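Local coordinates for putative PAS/PAC sensor protein (Nakamurella multipartita DSM 44233, PDB 6HMJ), which is a flavin-binding blue-light receptor of the light-oxygen-voltage type that mediates RNA binding and translational regulation, at residues A10-A22 and R102-S114. Sequence-based numbering, arbitrary orientation.
Sequences ASFGSFVLDAGSA and RVRAVTGVITDLS
Phe15 lies flat across its strand partner Gly108, whose CA stands 3.8 Å from the ring centroid, a CH-pi contact over one face. CG takes the crowded position between backbone N and carbonyl carbon (chi1 65°), which folds the ring over the neighbouring strand. Gly108 suits this place, since a CB would run into the Phe15 ring as it lies. Ile110 CD1 reaches the ring edge, 4.1 Å from Phe15 CE2. Helix 54-70 packs on this face, Trp60 against Phe15 and Leu64 against Leu17; Leu30 and Phe24 meet the ring too. Replacing Phe15 by an alanine would remove the ring, and would probably open a gap over Gly108 and leave Ile110 CD1 without its aromatic neighbour.

On the opposite face Phe12, Ser14, Val16 and Asp18 stay partly exposed, although their partners on strand 105-112 are buried; Ser11 and Arg104, near the ends, are exposed. Phe12 CD2 lies 4.0 Å from Val109 CG1, side by side. Val75 of the second subunit packs on Phe12. Beta-branched Val16 and Thr107, a non-hydrogen-bonded pair, suit the extended backbone.

Strands 11-18 and 105-112 are neighbours in the antiparallel five-stranded sheet of an N-terminal PAS domain. Antiparallel hydrogen-bonded pairs join Gly13 to Ile110, Phe15 to Gly108 and Leu17 to Val106; the Gly108 N to Phe15 O bond is nearly straight (171°). Main-chain bonds thus set the register, while apolar Phe15, Leu17, Val106 and Ile110 turn inward.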
ATOM      1  N   ALA A  10      25.456  35.608   3.662  1.00121.50           N
ATOM      2  CA  ALA A  10      25.759  36.482   4.790  1.00118.47           C
ATOM      3  C   ALA A  10      26.112  37.889   4.309  1.00115.49           C
ATOM      4  O   ALA A  10      27.179  38.107   3.735  1.00116.71           O
ATOM      5  CB  ALA A  10      26.899  35.901   5.616  1.00117.75           C
ATOM      6  N   SER A  11      25.211  38.841   4.546  1.00105.26           N
ATOM      7  CA  SER A  11      25.409  40.235   4.159  1.00 98.58           C
ATOM      8  C   SER A  11      25.717  41.037   5.419  1.00 89.05           C
ATOM      9  O   SER A  11      24.850  41.205   6.283  1.00 88.32           O
ATOM     10  CB  SER A  11      24.181  40.785   3.439  1.00100.62           C
ATOM     11  OG  SER A  11      24.399  42.114   2.994  1.00101.39           O
ATOM     12  N   PHE A  12      26.945  41.536   5.516  1.00 82.08           N
ATOM     13  CA  PHE A  12      27.382  42.248   6.703  1.00 72.14           C
ATOM     14  C   PHE A  12      28.369  43.332   6.307  1.00 69.41           C
ATOM     15  O   PHE A  12      28.975  43.291   5.233  1.00 68.85           O
ATOM     16  CB  PHE A  12      28.027  41.295   7.716  1.00 66.84           C
ATOM     17  CG  PHE A  12      29.302  40.669   7.226  1.00 63.93           C
ATOM     18  CD1 PHE A  12      29.274  39.531   6.442  1.00 62.90           C
ATOM     19  CD2 PHE A  12      30.528  41.222   7.551  1.00 63.05           C
ATOM     20  CE1 PHE A  12      30.446  38.957   5.993  1.00 63.71           C
ATOM     21  CE2 PHE A  12      31.703  40.649   7.102  1.00 62.73           C
ATOM     22  CZ  PHE A  12      31.661  39.518   6.325  1.00 63.08           C
ATOM     23  N   GLY A  13      28.520  44.311   7.197  1.00 67.95           N
ATOM     24  CA  GLY A  13      29.499  45.360   7.010  1.00 67.57           C
ATOM     25  C   GLY A  13      30.180  45.667   8.327  1.00 67.43           C
ATOM     26  O   GLY A  13      29.693  45.314   9.402  1.00 66.87           O
ATOM     27  N   SER A  14      31.324  46.338   8.224  1.00 69.25           N
ATOM     28  CA  SER A  14      32.174  46.586   9.377  1.00 70.05           C
ATOM     29  C   SER A  14      32.547  48.059   9.453  1.00 70.90           C
ATOM     30  O   SER A  14      32.473  48.794   8.467  1.00 70.20           O
ATOM     31  CB  SER A  14      33.452  45.736   9.314  1.00 71.47           C
ATOM     32  OG  SER A  14      34.161  45.978   8.109  1.00 72.56           O
ATOM     33  N   PHE A  15      32.946  48.479  10.652  1.00 73.06           N
ATOM     34  CA  PHE A  15      33.514  49.805  10.841  1.00 77.04           C
ATOM     35  C   PHE A  15      34.546  49.748  11.957  1.00 79.61           C
ATOM     36  O   PHE A  15      34.558  48.825  12.776  1.00 79.05           O
ATOM     37  CB  PHE A  15      32.443  50.862  11.161  1.00 77.32           C
ATOM     38  CG  PHE A  15      31.735  50.654  12.480  1.00 76.27           C
ATOM     39  CD1 PHE A  15      32.380  50.908  13.684  1.00 78.02           C
ATOM     40  CD2 PHE A  15      30.412  50.249  12.515  1.00 74.01           C
ATOM     41  CE1 PHE A  15      31.730  50.731  14.889  1.00 77.57           C
ATOM     42  CE2 PHE A  15      29.756  50.074  13.722  1.00 74.03           C
ATOM     43  CZ  PHE A  15      30.417  50.317  14.909  1.00 75.39           C
ATOM     44  N   VAL A  16      35.412  50.756  11.978  1.00 82.63           N
ATOM     45  CA  VAL A  16      36.380  50.943  13.049  1.00 86.74           C
ATOM     46  C   VAL A  16      36.253  52.378  13.539  1.00 90.38           C
ATOM     47  O   VAL A  16      36.181  53.312  12.730  1.00 92.27           O
ATOM     48  CB  VAL A  16      37.821  50.646  12.597  1.00 88.92           C
ATOM     49  CG1 VAL A  16      38.778  50.744  13.778  1.00 92.54           C
ATOM     50  CG2 VAL A  16      37.904  49.269  11.958  1.00 86.02           C
ATOM     51  N   LEU A  17      36.231  52.554  14.854  1.00 92.30           N
ATOM     52  CA  LEU A  17      36.000  53.858  15.466  1.00 96.21           C
ATOM     53  C   LEU A  17      37.161  54.144  16.406  1.00102.15           C
ATOM     54  O   LEU A  17      37.333  53.449  17.412  1.00102.36           O
ATOM     55  CB  LEU A  17      34.667  53.887  16.214  1.00 93.40           C
ATOM     56  CG  LEU A  17      34.284  55.220  16.859  1.00 96.47           C
ATOM     57  CD1 LEU A  17      33.988  56.268  15.797  1.00 96.77           C
ATOM     58  CD2 LEU A  17      33.090  55.030  17.781  1.00 95.05           C
ATOM     59  N   ASP A  18      37.951  55.163  16.078  1.00107.29           N
ATOM     60  CA  ASP A  18      39.071  55.550  16.924  1.00114.43           C
ATOM     61  C   ASP A  18      38.560  56.208  18.199  1.00118.23           C
ATOM     62  O   ASP A  18      37.685  57.077  18.158  1.00119.63           O
ATOM     63  CB  ASP A  18      40.005  56.493  16.168  1.00119.70           C
ATOM     64  CG  ASP A  18      40.634  55.837  14.953  1.00118.70           C
ATOM     65  OD1 ASP A  18      40.429  54.618  14.763  1.00114.36           O
ATOM     66  OD2 ASP A  18      41.337  56.534  14.192  1.00122.56           O
ATOM     67  N   ALA A  19      39.111  55.785  19.337  1.00121.05           N
ATOM     68  CA  ALA A  19      38.614  56.245  20.628  1.00124.23           C
ATOM     69  C   ALA A  19      38.795  57.750  20.786  1.00131.65           C
ATOM     70  O   ALA A  19      37.819  58.494  20.937  1.00132.41           O
ATOM     71  CB  ALA A  19      39.326  55.492  21.754  1.00125.18           C
ATOM     72  N   GLY A  20      40.043  58.219  20.743  1.00137.37           N
ATOM     73  CA  GLY A  20      40.309  59.615  21.054  1.00145.55           C
ATOM     74  C   GLY A  20      39.713  60.583  20.049  1.00146.98           C
ATOM     75  O   GLY A  20      39.161  61.619  20.428  1.00150.58           O
ATOM     76  N   SER A  21      39.813  60.265  18.758  1.00143.98           N
ATOM     77  CA  SER A  21      39.391  61.178  17.704  1.00145.31           C
ATOM     78  C   SER A  21      37.977  60.914  17.204  1.00139.28           C
ATOM     79  O   SER A  21      37.456  61.718  16.423  1.00139.17           O
ATOM     80  CB  SER A  21      40.360  61.097  16.517  1.00147.34           C
ATOM     81  OG  SER A  21      40.380  59.791  15.966  1.00142.00           O
ATOM     82  N   ALA A  22      37.346  59.822  17.634  1.00135.08           N
ATOM     83  CA  ALA A  22      36.028  59.437  17.131  1.00129.72           C
ATOM     84  C   ALA A  22      36.022  59.340  15.607  1.00127.22           C
ATOM     85  O   ALA A  22      34.979  59.478  14.964  1.00124.50           O
ATOM     86  CB  ALA A  22      34.948  60.411  17.609  1.00131.40           C
ATOM     87  N   ARG A 102      44.695  50.407  26.980  1.00148.31           N
ATOM     88  CA  ARG A 102      43.337  50.938  26.930  1.00143.61           C
ATOM     89  C   ARG A 102      42.679  50.630  25.590  1.00133.93           C
ATOM     90  O   ARG A 102      43.243  49.912  24.765  1.00128.48           O
ATOM     91  CB  ARG A 102      43.345  52.446  27.173  1.00149.94           C
ATOM     92  N   VAL A 103      41.483  51.172  25.377  1.00131.35           N
ATOM     93  CA  VAL A 103      40.765  50.964  24.124  1.00126.52           C
ATOM     94  C   VAL A 103      41.309  51.940  23.090  1.00129.11           C
ATOM     95  O   VAL A 103      41.202  53.161  23.249  1.00134.11           O
ATOM     96  CB  VAL A 103      39.249  51.133  24.302  1.00123.82           C
ATOM     97  CG1 VAL A 103      38.898  52.555  24.747  1.00129.44           C
ATOM     98  CG2 VAL A 103      38.531  50.774  23.008  1.00118.65           C
ATOM     99  N   ARG A 104      41.926  51.407  22.045  1.00124.28           N
ATOM    100  CA  ARG A 104      42.473  52.243  20.984  1.00124.04           C
ATOM    101  C   ARG A 104      41.381  52.555  19.966  1.00118.53           C
ATOM    102  O   ARG A 104      41.285  53.687  19.480  1.00120.83           O
ATOM    103  CB  ARG A 104      43.686  51.538  20.380  1.00123.35           C
ATOM    104  CG  ARG A 104      44.587  52.371  19.490  1.00125.60           C
ATOM    105  CD  ARG A 104      45.861  51.564  19.280  1.00126.25           C
ATOM    106  NE  ARG A 104      46.866  52.190  18.429  1.00129.62           N
ATOM    107  CZ  ARG A 104      48.057  51.648  18.187  1.00132.12           C
ATOM    108  NH1 ARG A 104      48.376  50.483  18.737  1.00131.29           N
ATOM    109  NH2 ARG A 104      48.935  52.270  17.412  1.00136.19           N
ATOM    110  N   ALA A 105      40.556  51.562  19.646  1.00113.10           N
ATOM    111  CA  ALA A 105      39.438  51.720  18.726  1.00109.36           C
ATOM    112  C   ALA A 105      38.488  50.550  18.958  1.00104.77           C
ATOM    113  O   ALA A 105      38.834  49.566  19.616  1.00105.19           O
ATOM    114  CB  ALA A 105      39.901  51.785  17.268  1.00108.72           C
ATOM    115  N   VAL A 106      37.283  50.668  18.407  1.00 98.36           N
ATOM    116  CA  VAL A 106      36.278  49.614  18.475  1.00 93.21           C
ATOM    117  C   VAL A 106      35.955  49.171  17.057  1.00 88.32           C
ATOM    118  O   VAL A 106      35.625  49.999  16.201  1.00 87.76           O
ATOM    119  CB  VAL A 106      35.001  50.070  19.204  1.00 92.80           C
ATOM    120  CG1 VAL A 106      33.863  49.086  18.954  1.00 88.70           C
ATOM    121  CG2 VAL A 106      35.258  50.184  20.694  1.00 97.59           C
ATOM    122  N   THR A 107      36.046  47.866  16.817  1.00 85.08           N
ATOM    123  CA  THR A 107      35.640  47.284  15.547  1.00 78.00           C
ATOM    124  C   THR A 107      34.193  46.827  15.662  1.00 72.19           C
ATOM    125  O   THR A 107      33.840  46.081  16.582  1.00 70.81           O
ATOM    126  CB  THR A 107      36.536  46.106  15.165  1.00 77.33           C
ATOM    127  OG1 THR A 107      37.912  46.503  15.219  1.00 81.36           O
ATOM    128  CG2 THR A 107      36.213  45.624  13.761  1.00 74.69           C
ATOM    129  N   GLY A 108      33.363  47.278  14.731  1.00 69.64           N
ATOM    130  CA  GLY A 108      31.963  46.906  14.687  1.00 67.66           C
ATOM    131  C   GLY A 108      31.681  46.060  13.461  1.00 66.45           C
ATOM    132  O   GLY A 108      32.301  46.239  12.411  1.00 66.51           O
ATOM    133  N   VAL A 109      30.748  45.124  13.607  1.00 65.21           N
ATOM    134  CA  VAL A 109      30.295  44.284  12.508  1.00 63.87           C
ATOM    135  C   VAL A 109      28.775  44.305  12.545  1.00 63.73           C
ATOM    136  O   VAL A 109      28.166  43.779  13.485  1.00 64.92           O
ATOM    137  CB  VAL A 109      30.824  42.846  12.611  1.00 64.53           C
ATOM    138  CG1 VAL A 109      30.279  41.996  11.472  1.00 65.07           C
ATOM    139  CG2 VAL A 109      32.345  42.835  12.613  1.00 65.38           C
ATOM    140  N   ILE A 110      28.162  44.904  11.529  1.00 63.56           N
ATOM    141  CA  ILE A 110      26.711  44.982  11.420  1.00 64.91           C
ATOM    142  C   ILE A 110      26.272  43.917  10.429  1.00 67.67           C
ATOM    143  O   ILE A 110      26.682  43.938   9.261  1.00 69.13           O
ATOM    144  CB  ILE A 110      26.256  46.380  10.975  1.00 64.89           C
ATOM    145  CG1 ILE A 110      26.856  47.440  11.905  1.00 67.38           C
ATOM    146  CG2 ILE A 110      24.734  46.461  10.966  1.00 64.28           C
ATOM    147  CD1 ILE A 110      26.480  48.858  11.552  1.00 68.19           C
ATOM    148  N   THR A 111      25.435  42.989  10.888  1.00 67.77           N
ATOM    149  CA  THR A 111      25.017  41.844  10.092  1.00 67.22           C
ATOM    150  C   THR A 111      23.523  41.929   9.827  1.00 65.96           C
ATOM    151  O   THR A 111      22.741  42.225  10.737  1.00 65.37           O
ATOM    152  CB  THR A 111      25.351  40.527  10.799  1.00 69.25           C
ATOM    153  OG1 THR A 111      26.719  40.542  11.226  1.00 71.61           O
ATOM    154  CG2 THR A 111      25.131  39.351   9.864  1.00 68.25           C
ATOM    155  N   ASP A 112      23.135  41.684   8.578  1.00 65.25           N
ATOM    156  CA  ASP A 112      21.732  41.639   8.188  1.00 63.58           C
ATOM    157  C   ASP A 112      21.264  40.193   8.298  1.00 65.65           C
ATOM    158  O   ASP A 112      21.703  39.333   7.529  1.00 68.20           O
ATOM    159  CB  ASP A 112      21.551  42.174   6.770  1.00 61.65           C
ATOM    160  CG  ASP A 112      20.108  42.110   6.297  1.00 62.13           C
ATOM    161  OD1 ASP A 112      19.235  41.659   7.070  1.00 63.05           O
ATOM    162  OD2 ASP A 112      19.846  42.509   5.142  1.00 62.55           O
ATOM    163  N   LEU A 113      20.374  39.926   9.249  1.00 66.13           N
ATOM    164  CA  LEU A 113      19.886  38.578   9.502  1.00 68.90           C
ATOM    165  C   LEU A 113      18.665  38.234   8.660  1.00 73.40           C
ATOM    166  O   LEU A 113      18.024  37.208   8.907  1.00 75.04           O
ATOM    167  CB  LEU A 113      19.551  38.414  10.987  1.00 68.54           C
ATOM    168  CG  LEU A 113      20.697  38.668  11.970  1.00 65.35           C
ATOM    169  CD1 LEU A 113      20.196  38.627  13.407  1.00 66.55           C
ATOM    170  CD2 LEU A 113      21.816  37.663  11.769  1.00 64.25           C
ATOM    171  N   SER A 114      18.336  39.065   7.669  1.00 80.15           N
ATOM    172  CA  SER A 114      17.132  38.845   6.877  1.00 83.58           C
ATOM    173  C   SER A 114      17.194  37.508   6.149  1.00 85.84           C
ATOM    174  O   SER A 114      16.216  36.752   6.136  1.00 86.65           O
ATOM    175  CB  SER A 114      16.949  39.996   5.886  1.00 85.84           C
ATOM    176  OG  SER A 114      15.653  39.984   5.315  1.00 87.05           O
TER